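Local coordinates for fructose-bisphosphate aldolase class I (Thermoproteus tenax, PDB 1W8S), which is a class I aldolase of the DeoC/LacD family, a TIM-barrel enzyme whose assembly here contains five protein chains, at residues E[162-167]-E[176-181]; E[199-204]-E[214-219]; E[185-190]-E[223-228]; E[218-221]-E[227-230]. The protein carries 2 engineered substitutions. All blocks are in the same frame, centred on the assembly; numbering follows the deposited sequence.

Contact 1. Residues E[162-167]-E[176-181]; sequences AYAARI and MKIKYT. With FBP (1,6-di-O-phosphono-beta-D-fructofuranose), chain O.
The methyl of Ala165 is touched from the strand by two side chains: Ala165 CB lies 3.8 Å from Met176 SD and 3.9 Å from Ile178 CD1. The methionine chain runs straight through chi2 and bends at the CG-SD bond (chi3 77°), which brings Met176 CE to 3.3 Å from Ala165 O. Ile178 uses both of its branches. CG1 stands between the backbone N and the carbonyl carbon (chi1 65°) and carries CD1 to Ala165, while Ile178 CG2 comes within 4.2 Å of Ala164 CB. Small side chains on the helix thus meet larger ones on the strand.

Helix 158-171 lies over strand 175-179, running almost antiparallel to it with the segment axes 8.4 Å apart, as expected when a beta-alpha-beta unit of a TIM barrel brings the chain from strand 141-145 across the outside to its neighbour. Ile178 also packs against Phe187 and Ala190. From the helix, Tyr163 and Arg166 reach hydrogen-bond partners on the second subunit.

Lys177 and Lys179 take no part in the helix contact and reach FBP instead. Lys177 NZ lies 2.5 Å from both O2 and O3 of FBP, with its bond donated to O2; distances this short call for caution. Lys179 NZ donates to phosphate oxygen O6P of FBP at 2.8 Å and also forms a salt bridge with Glu155. Alternate residues of the strand thus do different work: Met176 and Ile178 pack on the helix without a hydrogen bond, while Lys177 and Lys179 bind FBP.

Contact 2. Residues E[199-204]-E[214-219]; sequences VLMSGG and LKQVEG. With FBP (1,6-di-O-phosphono-beta-D-fructofuranose), chain O.
Strand 199-202 and helix 210-222 form the first half of a beta-alpha-beta unit, and here Met201 of the strand meets Gln216 of the helix. The methionine leaves with CG anti to the backbone N (chi1 168°) and bends at chi2, ending with Met201 CE 4.0 Å from Gln216 OE1. The glutamine reaches over with its chain extended beyond CG, and the two side chains cross at about a right angle. No direct hydrogen bond joins the segments. A water does so instead, donating to Gly203 O at 2.6 Å and to Gln216 OE1 at 2.7 Å, so that one molecule links the Gln216 side-chain amide to the backbone carbonyl of Gly203.

The turn that follows the strand belongs to the phosphate site familiar from TIM barrels, built at the C-terminal ends of the last two barrel strands. Gly204 N gives its hydrogen to O3P of FBP at 2.7 Å with an N-H...O angle of 137°, and makes a second, weak bond to O2P. With no side chain at Gly203, O2P of FBP comes to 3.1 Å from Gly203 CA. One residue earlier, Ser202 OG is hydrogen-bonded to O2 of FBP at 2.7 Å. Behind this front, Met201 packs on Phe213 and Val220 of the same helix, while Gln216 also rests on Tyr180 and Thr207.

Contact 3. Residues E[185-190]-E[223-228]; sequences KTFSWA and AGALGI
Phe187, on helix 184-193, packs on Ala223 and Ala225, two alanines on either side of Gly224 in the Schellman motif that ends helix 210-222. The motif turns on Gly224, whose positive phi (97°) lets the chain leave the helix for strand 227-230 of the TIM barrel. Followed outward, the phenylalanine meets first Ala223 and then Ala225. Phe187 CB is 4.0 Å from Ala223 CB. CG is placed anti to the backbone N (chi1 -160°), which turns the ring toward the end of helix 210-222, and Phe187 CD2 comes to 3.7 Å from Ala223 CB. One carbon further along the ring, Phe187 CE2 lies 4.0 Å from Ala225 CB. Both methyls sit at the ring edge, near its plane. Tyr180 makes an edge-to-face contact with Phe187, and Val161 and Ile178 also pack on it.

Ala223 serves a second residue as well: Ala223 CB is 3.6 Å from Ser188 N, fitting against the backbone between Phe187 and Ser188. The serine adds Ser188 CB, 3.7 Å from Ala223 O. Its hydroxyl turns back into its own helix, where Ser188 OG donates to Lys185 O at 2.5 Å with the donor tilted 27° from the carbonyl plane.

Contact 4. Residues E[218-221]-E[227-230]; sequences EGVL and GIAV. With FBP (1,6-di-O-phosphono-beta-D-fructofuranose), chain O.
Val220 carries this contact through one methyl, CG1, which approaches Gly227 O to 3.8 Å and Ile228 CG2 to 4.4 Å. With CG1 anti to the backbone N (chi1 160°), the branch projects from helix 210-222 onto the start of strand 227-230, the strand that completes the last beta-alpha-beta unit of the barrel. Gly227 offers backbone alone to the valine. Its phi and psi (154° and -147°) lie in a region open to glycine, and its carbonyl oxygen is taken up by Met201 N of the neighbouring strand. Ile228 meets the valine with the short branch CG2; Met201, Val217 and Ile19 pack on the same isoleucine, so the strand side is closed in apolar surroundings.

The outer side of the helix is looser. Leu221 CD2 comes no nearer to the strand than 4.5 Å, to Gly227 CA; the leucine is partly open to solvent and rests on Lys17, and Glu218 is exposed.

Further along the strand the backbone lines the ligand pocket. Ala229 O lies 3.6 Å from C1 of FBP, and Val230 CA is 3.5 Å from phosphate oxygen O2P of FBP. Helix and strand are thus joined by van der Waals packing with no hydrogen bond between them, and the polar groups of the strand backbone are left for sheet pairing, with the ligand lying close by.

How the contacts relate
Contacts 1, 2 and 4 each pair a barrel strand with a helix covering it, and their strands lie side by side. Ile178 O and Ser202 N (2.9 Å) probably bond contacts 1 and 2; Met201 O and Ala229 N (2.7 Å) do the same for contacts 2 and 4, whose centres are about 3 Å apart. All three reach FBP from the strand ends. Contact 3 instead joins helix 184-193 to the turn between helix 210-222 and strand 227-230, with the Phe187 side chain about 12 Å from FBP. It meets contact 1 through Thr181 OG1 and Thr186 OG1, 2.6 Å apart, and contact 4 through the probable bond of Ala225 N to Val220 O at 3.1 Å.

Contact 1. Residues E[162-167]-E[176-181]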
loop_
_atom_site.group_PDB
_atom_site.type_symbol
_atom_site.label_atom_id
_atom_site.label_comp_id
_atom_site.label_asym_id
_atom_site.label_seq_id
_atom_site.Cartn_x
_atom_site.Cartn_y
_atom_site.Cartn_z
ATOM N N ALA E 162 -5.955 1.702 31.045
ATOM C CA ALA E 162 -5.532 3.107 31.086
ATOM C C ALA E 162 -4.788 3.525 29.792
ATOM O O ALA E 162 -5.014 4.629 29.277
ATOM C CB ALA E 162 -4.705 3.373 32.317
ATOM N N TYR E 163 -3.943 2.650 29.247
ATOM C CA TYR E 163 -3.231 2.951 27.978
ATOM C C TYR E 163 -4.271 3.113 26.875
ATOM O O TYR E 163 -4.242 4.080 26.096
ATOM C CB TYR E 163 -2.189 1.880 27.652
ATOM C CG TYR E 163 -0.945 2.319 26.856
ATOM C CD1 TYR E 163 0.226 1.560 26.906
ATOM C CD2 TYR E 163 -0.943 3.472 26.054
ATOM C CE1 TYR E 163 1.377 1.939 26.177
ATOM C CE2 TYR E 163 0.200 3.864 25.336
ATOM C CZ TYR E 163 1.348 3.102 25.387
ATOM O OH TYR E 163 2.465 3.490 24.650
ATOM N N ALA E 164 -5.251 2.222 26.852
ATOM C CA ALA E 164 -6.266 2.248 25.819
ATOM C C ALA E 164 -6.962 3.608 25.835
ATOM O O ALA E 164 -7.189 4.224 24.804
ATOM C CB ALA E 164 -7.261 1.151 26.049
ATOM N N ALA E 165 -7.315 4.051 27.028
ATOM C CA ALA E 165 -8.051 5.277 27.216
ATOM C C ALA E 165 -7.200 6.473 26.789
ATOM O O ALA E 165 -7.680 7.384 26.108
ATOM C CB ALA E 165 -8.454 5.409 28.678
ATOM N N ARG E 166 -5.939 6.477 27.181
ATOM C CA ARG E 166 -5.107 7.648 26.915
ATOM C C ARG E 166 -4.906 7.736 25.387
ATOM O O ARG E 166 -4.946 8.832 24.828
ATOM C CB ARG E 166 -3.754 7.599 27.621
ATOM C CG ARG E 166 -2.932 8.885 27.430
ATOM C CD ARG E 166 -3.699 10.166 27.714
ATOM N NE ARG E 166 -2.818 11.323 27.788
ATOM C CZ ARG E 166 -2.816 12.226 28.767
ATOM N NH1 ARG E 166 -3.671 12.166 29.793
ATOM N NH2 ARG E 166 -1.948 13.204 28.730
ATOM N N ILE E 167 -4.680 6.603 24.729
ATOM C CA ILE E 167 -4.460 6.604 23.261
ATOM C C ILE E 167 -5.662 7.216 22.534
ATOM O O ILE E 167 -5.513 7.993 21.599
ATOM C CB ILE E 167 -4.200 5.198 22.737
ATOM C CG1 ILE E 167 -2.861 4.670 23.209
ATOM C CG2 ILE E 167 -4.185 5.198 21.197
ATOM C CD1 ILE E 167 -2.749 3.149 23.153
ATOM N N MET E 176 -15.097 7.640 23.920
ATOM C CA MET E 176 -14.383 6.380 23.736
ATOM C C MET E 176 -15.090 5.215 24.412
ATOM O O MET E 176 -15.872 5.403 25.357
ATOM C CB MET E 176 -12.939 6.490 24.250
ATOM C CG MET E 176 -12.804 6.572 25.779
ATOM S SD MET E 176 -11.069 6.745 26.327
ATOM C CE MET E 176 -10.830 8.464 25.949
ATOM N N LYS E 177 -14.765 4.021 23.940
ATOM C CA LYS E 177 -15.234 2.773 24.493
ATOM C C LYS E 177 -14.024 1.945 24.844
ATOM O O LYS E 177 -13.131 1.780 24.021
ATOM C CB LYS E 177 -16.091 2.042 23.472
ATOM C CG LYS E 177 -16.463 0.629 23.854
ATOM C CD LYS E 177 -17.664 0.083 23.011
ATOM C CE LYS E 177 -17.342 -0.079 21.526
ATOM N NZ LYS E 177 -18.219 -1.061 20.811
ATOM N N ILE E 178 -13.950 1.477 26.081
ATOM C CA ILE E 178 -12.828 0.665 26.554
ATOM C C ILE E 178 -13.351 -0.449 27.462
ATOM O O ILE E 178 -14.483 -0.381 27.932
ATOM C CB ILE E 178 -11.777 1.514 27.316
ATOM C CG1 ILE E 178 -12.371 2.096 28.604
ATOM C CG2 ILE E 178 -11.197 2.606 26.414
ATOM C CD1 ILE E 178 -11.400 2.888 29.406
ATOM N N LYS E 179 -12.513 -1.451 27.710
ATOM C CA LYS E 179 -12.860 -2.586 28.569
ATOM C C LYS E 179 -12.741 -2.218 30.043
ATOM O O LYS E 179 -11.908 -1.417 30.442
ATOM C CB LYS E 179 -11.938 -3.794 28.249
ATOM C CG LYS E 179 -12.188 -4.344 26.812
ATOM C CD LYS E 179 -11.569 -5.726 26.544
ATOM C CE LYS E 179 -12.203 -6.332 25.282
ATOM N NZ LYS E 179 -11.692 -7.697 24.896
ATOM N N TYR E 180 -13.578 -2.840 30.855
ATOM C CA TYR E 180 -13.546 -2.675 32.289
ATOM C C TYR E 180 -12.388 -3.475 32.893
ATOM O O TYR E 180 -12.110 -4.600 32.459
ATOM C CB TYR E 180 -14.892 -3.164 32.869
ATOM C CG TYR E 180 -15.099 -2.873 34.330
ATOM C CD1 TYR E 180 -14.786 -1.630 34.870
ATOM C CD2 TYR E 180 -15.648 -3.832 35.179
ATOM C CE1 TYR E 180 -14.971 -1.352 36.210
ATOM C CE2 TYR E 180 -15.839 -3.554 36.542
ATOM C CZ TYR E 180 -15.494 -2.310 37.045
ATOM O OH TYR E 180 -15.675 -2.014 38.388
ATOM N N THR E 181 -11.718 -2.886 33.893
ATOM C CA THR E 181 -10.656 -3.568 34.630
ATOM C C THR E 181 -11.163 -4.567 35.676
ATOM O O THR E 181 -10.380 -5.372 36.192
ATOM C CB THR E 181 -9.755 -2.545 35.346
ATOM O OG1 THR E 181 -10.554 -1.655 36.177
ATOM C CG2 THR E 181 -9.021 -1.669 34.297
HETATM P P1 FBP O . -20.678 -6.340 24.238
HETATM O O1P FBP O . -21.459 -7.489 23.733
HETATM O O2P FBP O . -21.307 -5.591 25.452
HETATM O O3P FBP O . -19.245 -6.702 24.641
HETATM O O1 FBP O . -20.613 -5.287 23.043
HETATM C C1 FBP O . -19.832 -4.116 23.145
HETATM C C2 FBP O . -18.643 -4.222 22.180
HETATM O O2 FBP O . -17.786 -3.066 22.325
HETATM C C3 FBP O . -19.045 -4.368 20.706
HETATM O O3 FBP O . -19.432 -3.161 20.069
HETATM C C4 FBP O . -17.770 -4.977 20.123
HETATM O O4 FBP O . -17.942 -5.694 18.913
HETATM C C5 FBP O . -17.359 -5.931 21.235
HETATM O O5 FBP O . -17.833 -5.363 22.468
HETATM C C6 FBP O . -15.846 -6.118 21.249
HETATM O O6 FBP O . -15.494 -6.929 22.356
HETATM P P2 FBP O . -14.645 -8.292 22.156
HETATM O O4P FBP O . -15.179 -9.280 23.166
HETATM O O5P FBP O . -14.750 -8.755 20.701
HETATM O O6P FBP O . -13.181 -8.080 22.580
#

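Contact 2. Residues E[199-204]-E[214-219]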
loop_
_atom_site.group_PDB
_atom_site.type_symbol
_atom_site.label_atom_id
_atom_site.label_comp_id
_atom_site.label_asym_id
_atom_site.label_seq_id
_atom_site.Cartn_x
_atom_site.Cartn_y
_atom_site.Cartn_z
ATOM N N VAL E 199 -15.967 8.293 28.800
ATOM C CA VAL E 199 -15.643 6.878 28.718
ATOM C C VAL E 199 -16.905 6.051 28.862
ATOM O O VAL E 199 -17.689 6.254 29.786
ATOM C CB VAL E 199 -14.666 6.458 29.859
ATOM C CG1 VAL E 199 -14.527 4.927 29.952
ATOM C CG2 VAL E 199 -13.300 7.054 29.645
ATOM N N LEU E 200 -17.060 5.122 27.931
ATOM C CA LEU E 200 -18.089 4.105 27.901
ATOM C C LEU E 200 -17.457 2.752 28.118
ATOM O O LEU E 200 -16.463 2.403 27.482
ATOM C CB LEU E 200 -18.778 4.107 26.542
ATOM C CG LEU E 200 -19.627 5.327 26.183
ATOM C CD1 LEU E 200 -20.079 5.234 24.728
ATOM C CD2 LEU E 200 -20.834 5.461 27.129
ATOM N N MET E 201 -18.023 1.983 29.022
ATOM C CA MET E 201 -17.545 0.638 29.300
ATOM C C MET E 201 -18.149 -0.293 28.266
ATOM O O MET E 201 -19.353 -0.285 28.047
ATOM C CB MET E 201 -18.002 0.202 30.702
ATOM C CG MET E 201 -17.813 -1.295 31.032
ATOM S SD MET E 201 -19.378 -2.124 31.474
ATOM C CE MET E 201 -18.769 -3.715 31.968
ATOM N N SER E 202 -17.302 -1.097 27.631
ATOM C CA SER E 202 -17.747 -2.174 26.761
ATOM C C SER E 202 -18.300 -3.300 27.622
ATOM O O SER E 202 -17.631 -3.757 28.538
ATOM C CB SER E 202 -16.535 -2.688 25.971
ATOM O OG SER E 202 -16.978 -3.433 24.863
ATOM N N GLY E 203 -19.514 -3.758 27.339
ATOM C CA GLY E 203 -20.177 -4.739 28.187
ATOM C C GLY E 203 -19.440 -6.045 28.433
ATOM O O GLY E 203 -19.379 -6.504 29.589
ATOM N N GLY E 204 -18.903 -6.643 27.368
ATOM C CA GLY E 204 -18.216 -7.925 27.424
ATOM C C GLY E 204 -19.150 -9.136 27.323
ATOM O O GLY E 204 -20.383 -8.971 27.206
ATOM N N LEU E 214 -24.570 -6.057 36.840
ATOM C CA LEU E 214 -24.996 -4.820 37.488
ATOM C C LEU E 214 -23.899 -4.291 38.419
ATOM O O LEU E 214 -23.721 -3.090 38.546
ATOM C CB LEU E 214 -26.306 -5.041 38.275
ATOM C CG LEU E 214 -27.587 -5.159 37.446
ATOM C CD1 LEU E 214 -28.757 -5.635 38.306
ATOM C CD2 LEU E 214 -27.928 -3.834 36.760
ATOM N N LYS E 215 -23.176 -5.205 39.066
ATOM C CA LYS E 215 -22.087 -4.854 39.977
ATOM C C LYS E 215 -20.894 -4.267 39.227
ATOM O O LYS E 215 -20.228 -3.367 39.727
ATOM C CB LYS E 215 -21.650 -6.088 40.795
ATOM C CG LYS E 215 -22.604 -6.454 41.932
ATOM C CD LYS E 215 -21.899 -7.166 43.100
ATOM C CE LYS E 215 -21.432 -6.147 44.170
ATOM N NZ LYS E 215 -20.745 -4.945 43.532
ATOM N N GLN E 216 -20.609 -4.777 38.030
ATOM C CA GLN E 216 -19.588 -4.183 37.186
ATOM C C GLN E 216 -20.004 -2.776 36.745
ATOM O O GLN E 216 -19.204 -1.855 36.802
ATOM C CB GLN E 216 -19.319 -5.032 35.937
ATOM C CG GLN E 216 -18.646 -6.359 36.231
ATOM C CD GLN E 216 -18.568 -7.284 35.014
ATOM O OE1 GLN E 216 -19.292 -7.105 34.033
ATOM N NE2 GLN E 216 -17.693 -8.275 35.087
ATOM N N VAL E 217 -21.244 -2.631 36.283
ATOM C CA VAL E 217 -21.762 -1.337 35.870
ATOM C C VAL E 217 -21.712 -0.334 37.043
ATOM O O VAL E 217 -21.359 0.826 36.861
ATOM C CB VAL E 217 -23.195 -1.456 35.313
ATOM C CG1 VAL E 217 -23.779 -0.056 35.023
ATOM C CG2 VAL E 217 -23.196 -2.277 34.047
ATOM N N GLU E 218 -22.026 -0.803 38.240
ATOM C CA GLU E 218 -21.966 0.048 39.431
ATOM C C GLU E 218 -20.541 0.576 39.609
ATOM O O GLU E 218 -20.334 1.770 39.850
ATOM C CB GLU E 218 -22.413 -0.736 40.680
ATOM C CG GLU E 218 -22.856 0.126 41.839
ATOM C CD GLU E 218 -23.592 -0.669 42.921
ATOM O OE1 GLU E 218 -23.729 -0.131 44.045
ATOM O OE2 GLU E 218 -24.047 -1.819 42.652
ATOM N N GLY E 219 -19.569 -0.333 39.471
ATOM C CA GLY E 219 -18.156 0.004 39.523
ATOM C C GLY E 219 -17.782 1.037 38.481
ATOM O O GLY E 219 -17.071 1.994 38.757
HETATM P P1 FBP O . -20.678 -6.340 24.238
HETATM O O1P FBP O . -21.459 -7.489 23.733
HETATM O O2P FBP O . -21.307 -5.591 25.452
HETATM O O3P FBP O . -19.245 -6.702 24.641
HETATM O O1 FBP O . -20.613 -5.287 23.043
HETATM C C1 FBP O . -19.832 -4.116 23.145
HETATM C C2 FBP O . -18.643 -4.222 22.180
HETATM O O2 FBP O . -17.786 -3.066 22.325
HETATM C C3 FBP O . -19.045 -4.368 20.706
HETATM O O3 FBP O . -19.432 -3.161 20.069
HETATM C C4 FBP O . -17.770 -4.977 20.123
HETATM O O4 FBP O . -17.942 -5.694 18.913
HETATM C C5 FBP O . -17.359 -5.931 21.235
HETATM O O5 FBP O . -17.833 -5.363 22.468
HETATM C C6 FBP O . -15.846 -6.118 21.249
HETATM O O6 FBP O . -15.494 -6.929 22.356
HETATM P P2 FBP O . -14.645 -8.292 22.156
HETATM O O4P FBP O . -15.179 -9.280 23.166
HETATM O O5P FBP O . -14.750 -8.755 20.701
HETATM O O6P FBP O . -13.181 -8.080 22.580
HETATM O O HOH W 1 -18.309 -7.650 31.603
#

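Contact 3. Residues E[185-190]-E[223-228]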
loop_
_atom_site.group_PDB
_atom_site.type_symbol
_atom_site.label_atom_id
_atom_site.label_comp_id
_atom_site.label_asym_id
_atom_site.label_seq_id
_atom_site.Cartn_x
_atom_site.Cartn_y
_atom_site.Cartn_z
ATOM N N LYS E 185 -11.392 1.294 41.385
ATOM C CA LYS E 185 -10.179 2.086 41.631
ATOM C C LYS E 185 -9.303 2.150 40.361
ATOM O O LYS E 185 -8.926 3.247 39.922
ATOM C CB LYS E 185 -9.404 1.576 42.854
ATOM C CG LYS E 185 -7.935 2.079 42.976
ATOM C CD LYS E 185 -7.805 3.506 43.477
ATOM C CE LYS E 185 -7.189 3.554 44.885
ATOM N NZ LYS E 185 -5.759 3.062 44.910
ATOM N N THR E 186 -9.023 0.990 39.755
ATOM C CA THR E 186 -8.142 0.937 38.603
ATOM C C THR E 186 -8.839 1.528 37.410
ATOM O O THR E 186 -8.209 2.147 36.563
ATOM C CB THR E 186 -7.658 -0.508 38.288
ATOM O OG1 THR E 186 -8.783 -1.366 38.089
ATOM C CG2 THR E 186 -6.903 -1.099 39.464
ATOM N N PHE E 187 -10.151 1.349 37.319
ATOM C CA PHE E 187 -10.896 1.944 36.216
ATOM C C PHE E 187 -10.994 3.475 36.329
ATOM O O PHE E 187 -11.017 4.169 35.323
ATOM C CB PHE E 187 -12.281 1.346 36.109
ATOM C CG PHE E 187 -12.901 1.539 34.755
ATOM C CD1 PHE E 187 -12.299 0.973 33.619
ATOM C CD2 PHE E 187 -14.047 2.278 34.595
ATOM C CE1 PHE E 187 -12.874 1.117 32.364
ATOM C CE2 PHE E 187 -14.607 2.434 33.342
ATOM C CZ PHE E 187 -14.015 1.848 32.228
ATOM N N SER E 188 -11.037 4.014 37.552
ATOM C CA SER E 188 -11.045 5.480 37.726
ATOM C C SER E 188 -9.742 6.130 37.223
ATOM O O SER E 188 -9.762 7.286 36.826
ATOM C CB SER E 188 -11.281 5.856 39.195
ATOM O OG SER E 188 -10.197 5.408 39.949
ATOM N N TRP E 189 -8.613 5.413 37.267
ATOM C CA TRP E 189 -7.355 5.915 36.692
ATOM C C TRP E 189 -7.480 6.024 35.146
ATOM O O TRP E 189 -7.018 6.983 34.536
ATOM C CB TRP E 189 -6.166 5.012 37.064
ATOM C CG TRP E 189 -4.833 5.395 36.418
ATOM C CD1 TRP E 189 -4.053 4.613 35.600
ATOM C CD2 TRP E 189 -4.129 6.628 36.570
ATOM N NE1 TRP E 189 -2.932 5.307 35.204
ATOM C CE2 TRP E 189 -2.946 6.543 35.798
ATOM C CE3 TRP E 189 -4.374 7.807 37.285
ATOM C CZ2 TRP E 189 -2.023 7.584 35.721
ATOM C CZ3 TRP E 189 -3.447 8.843 37.208
ATOM C CH2 TRP E 189 -2.292 8.725 36.433
ATOM N N ALA E 190 -8.090 5.029 34.522
ATOM C CA ALA E 190 -8.377 5.093 33.089
ATOM C C ALA E 190 -9.251 6.278 32.716
ATOM O O ALA E 190 -8.972 7.014 31.767
ATOM C CB ALA E 190 -9.038 3.792 32.643
ATOM N N ALA E 223 -16.398 4.903 39.189
ATOM C CA ALA E 223 -15.113 5.285 38.631
ATOM C C ALA E 223 -15.267 6.561 37.825
ATOM O O ALA E 223 -14.291 7.168 37.461
ATOM C CB ALA E 223 -14.583 4.201 37.746
ATOM N N GLY E 224 -16.499 6.966 37.555
ATOM C CA GLY E 224 -16.746 8.260 36.932
ATOM C C GLY E 224 -16.920 8.150 35.430
ATOM O O GLY E 224 -16.893 9.146 34.703
ATOM N N ALA E 225 -17.105 6.945 34.928
ATOM C CA ALA E 225 -17.402 6.804 33.497
ATOM C C ALA E 225 -18.767 7.395 33.111
ATOM O O ALA E 225 -19.687 7.532 33.950
ATOM C CB ALA E 225 -17.331 5.386 33.103
ATOM N N LEU E 226 -18.908 7.683 31.819
ATOM C CA LEU E 226 -20.149 8.204 31.285
ATOM C C LEU E 226 -21.257 7.160 31.271
ATOM O O LEU E 226 -22.424 7.501 31.343
ATOM C CB LEU E 226 -19.948 8.743 29.864
ATOM C CG LEU E 226 -21.184 9.347 29.213
ATOM C CD1 LEU E 226 -21.642 10.617 29.925
ATOM C CD2 LEU E 226 -20.930 9.612 27.774
ATOM N N GLY E 227 -20.889 5.897 31.150
ATOM C CA GLY E 227 -21.878 4.842 31.025
ATOM C C GLY E 227 -21.359 3.609 30.301
ATOM O O GLY E 227 -20.184 3.264 30.418
ATOM N N ILE E 228 -22.243 2.943 29.559
ATOM C CA ILE E 228 -21.912 1.645 29.023
ATOM C C ILE E 228 -22.333 1.529 27.562
ATOM O O ILE E 228 -23.287 2.173 27.144
ATOM C CB ILE E 228 -22.549 0.533 29.884
ATOM C CG1 ILE E 228 -24.074 0.489 29.727
ATOM C CG2 ILE E 228 -22.215 0.756 31.364
ATOM C CD1 ILE E 228 -24.748 -0.592 30.554
#

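Contact 4. Residues E[218-221]-E[227-230]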
loop_
_atom_site.group_PDB
_atom_site.type_symbol
_atom_site.label_atom_id
_atom_site.label_comp_id
_atom_site.label_asym_id
_atom_site.label_seq_id
_atom_site.Cartn_x
_atom_site.Cartn_y
_atom_site.Cartn_z
ATOM N N GLU E 218 -22.026 -0.803 38.240
ATOM C CA GLU E 218 -21.966 0.048 39.431
ATOM C C GLU E 218 -20.541 0.576 39.609
ATOM O O GLU E 218 -20.334 1.770 39.850
ATOM C CB GLU E 218 -22.413 -0.736 40.680
ATOM C CG GLU E 218 -22.856 0.126 41.839
ATOM C CD GLU E 218 -23.592 -0.669 42.921
ATOM O OE1 GLU E 218 -23.729 -0.131 44.045
ATOM O OE2 GLU E 218 -24.047 -1.819 42.652
ATOM N N GLY E 219 -19.569 -0.333 39.471
ATOM C CA GLY E 219 -18.156 0.004 39.523
ATOM C C GLY E 219 -17.782 1.037 38.481
ATOM O O GLY E 219 -17.071 1.994 38.757
ATOM N N VAL E 220 -18.265 0.835 37.262
ATOM C CA VAL E 220 -17.979 1.742 36.149
ATOM C C VAL E 220 -18.447 3.172 36.465
ATOM O O VAL E 220 -17.733 4.157 36.231
ATOM C CB VAL E 220 -18.668 1.208 34.862
ATOM C CG1 VAL E 220 -18.835 2.272 33.813
ATOM C CG2 VAL E 220 -17.886 0.013 34.314
ATOM N N LEU E 221 -19.649 3.273 36.997
ATOM C CA LEU E 221 -20.210 4.575 37.356
ATOM C C LEU E 221 -19.474 5.228 38.536
ATOM O O LEU E 221 -19.288 6.424 38.535
ATOM C CB LEU E 221 -21.698 4.450 37.652
ATOM C CG LEU E 221 -22.567 4.016 36.469
ATOM C CD1 LEU E 221 -23.928 3.544 36.961
ATOM C CD2 LEU E 221 -22.687 5.166 35.446
ATOM N N GLY E 227 -20.889 5.897 31.150
ATOM C CA GLY E 227 -21.878 4.842 31.025
ATOM C C GLY E 227 -21.359 3.609 30.301
ATOM O O GLY E 227 -20.184 3.264 30.418
ATOM N N ILE E 228 -22.243 2.943 29.559
ATOM C CA ILE E 228 -21.912 1.645 29.023
ATOM C C ILE E 228 -22.333 1.529 27.562
ATOM O O ILE E 228 -23.287 2.173 27.144
ATOM C CB ILE E 228 -22.549 0.533 29.884
ATOM C CG1 ILE E 228 -24.074 0.489 29.727
ATOM C CG2 ILE E 228 -22.215 0.756 31.364
ATOM C CD1 ILE E 228 -24.748 -0.592 30.554
ATOM N N ALA E 229 -21.578 0.725 26.814
ATOM C CA ALA E 229 -21.941 0.327 25.475
ATOM C C ALA E 229 -22.063 -1.184 25.576
ATOM O O ALA E 229 -21.067 -1.865 25.737
ATOM C CB ALA E 229 -20.872 0.744 24.468
ATOM N N VAL E 230 -23.299 -1.681 25.575
ATOM C CA VAL E 230 -23.596 -3.051 25.973
ATOM C C VAL E 230 -24.369 -3.748 24.848
ATOM O O VAL E 230 -25.286 -3.180 24.268
ATOM C CB VAL E 230 -24.435 -3.067 27.302
ATOM C CG1 VAL E 230 -25.739 -2.277 27.171
ATOM C CG2 VAL E 230 -24.713 -4.484 27.809
HETATM P P1 FBP O . -20.678 -6.340 24.238
HETATM O O1P FBP O . -21.459 -7.489 23.733
HETATM O O2P FBP O . -21.307 -5.591 25.452
HETATM O O3P FBP O . -19.245 -6.702 24.641
HETATM O O1 FBP O . -20.613 -5.287 23.043
HETATM C C1 FBP O . -19.832 -4.116 23.145
HETATM C C2 FBP O . -18.643 -4.222 22.180
HETATM O O2 FBP O . -17.786 -3.066 22.325
HETATM C C3 FBP O . -19.045 -4.368 20.706
HETATM O O3 FBP O . -19.432 -3.161 20.069
HETATM C C4 FBP O . -17.770 -4.977 20.123
HETATM O O4 FBP O . -17.942 -5.694 18.913
HETATM C C5 FBP O . -17.359 -5.931 21.235
HETATM O O5 FBP O . -17.833 -5.363 22.468
HETATM C C6 FBP O . -15.846 -6.118 21.249
HETATM O O6 FBP O . -15.494 -6.929 22.356
HETATM P P2 FBP O . -14.645 -8.292 22.156
HETATM O O4P FBP O . -15.179 -9.280 23.166
HETATM O O5P FBP O . -14.750 -8.755 20.701
HETATM O O6P FBP O . -13.181 -8.080 22.580
#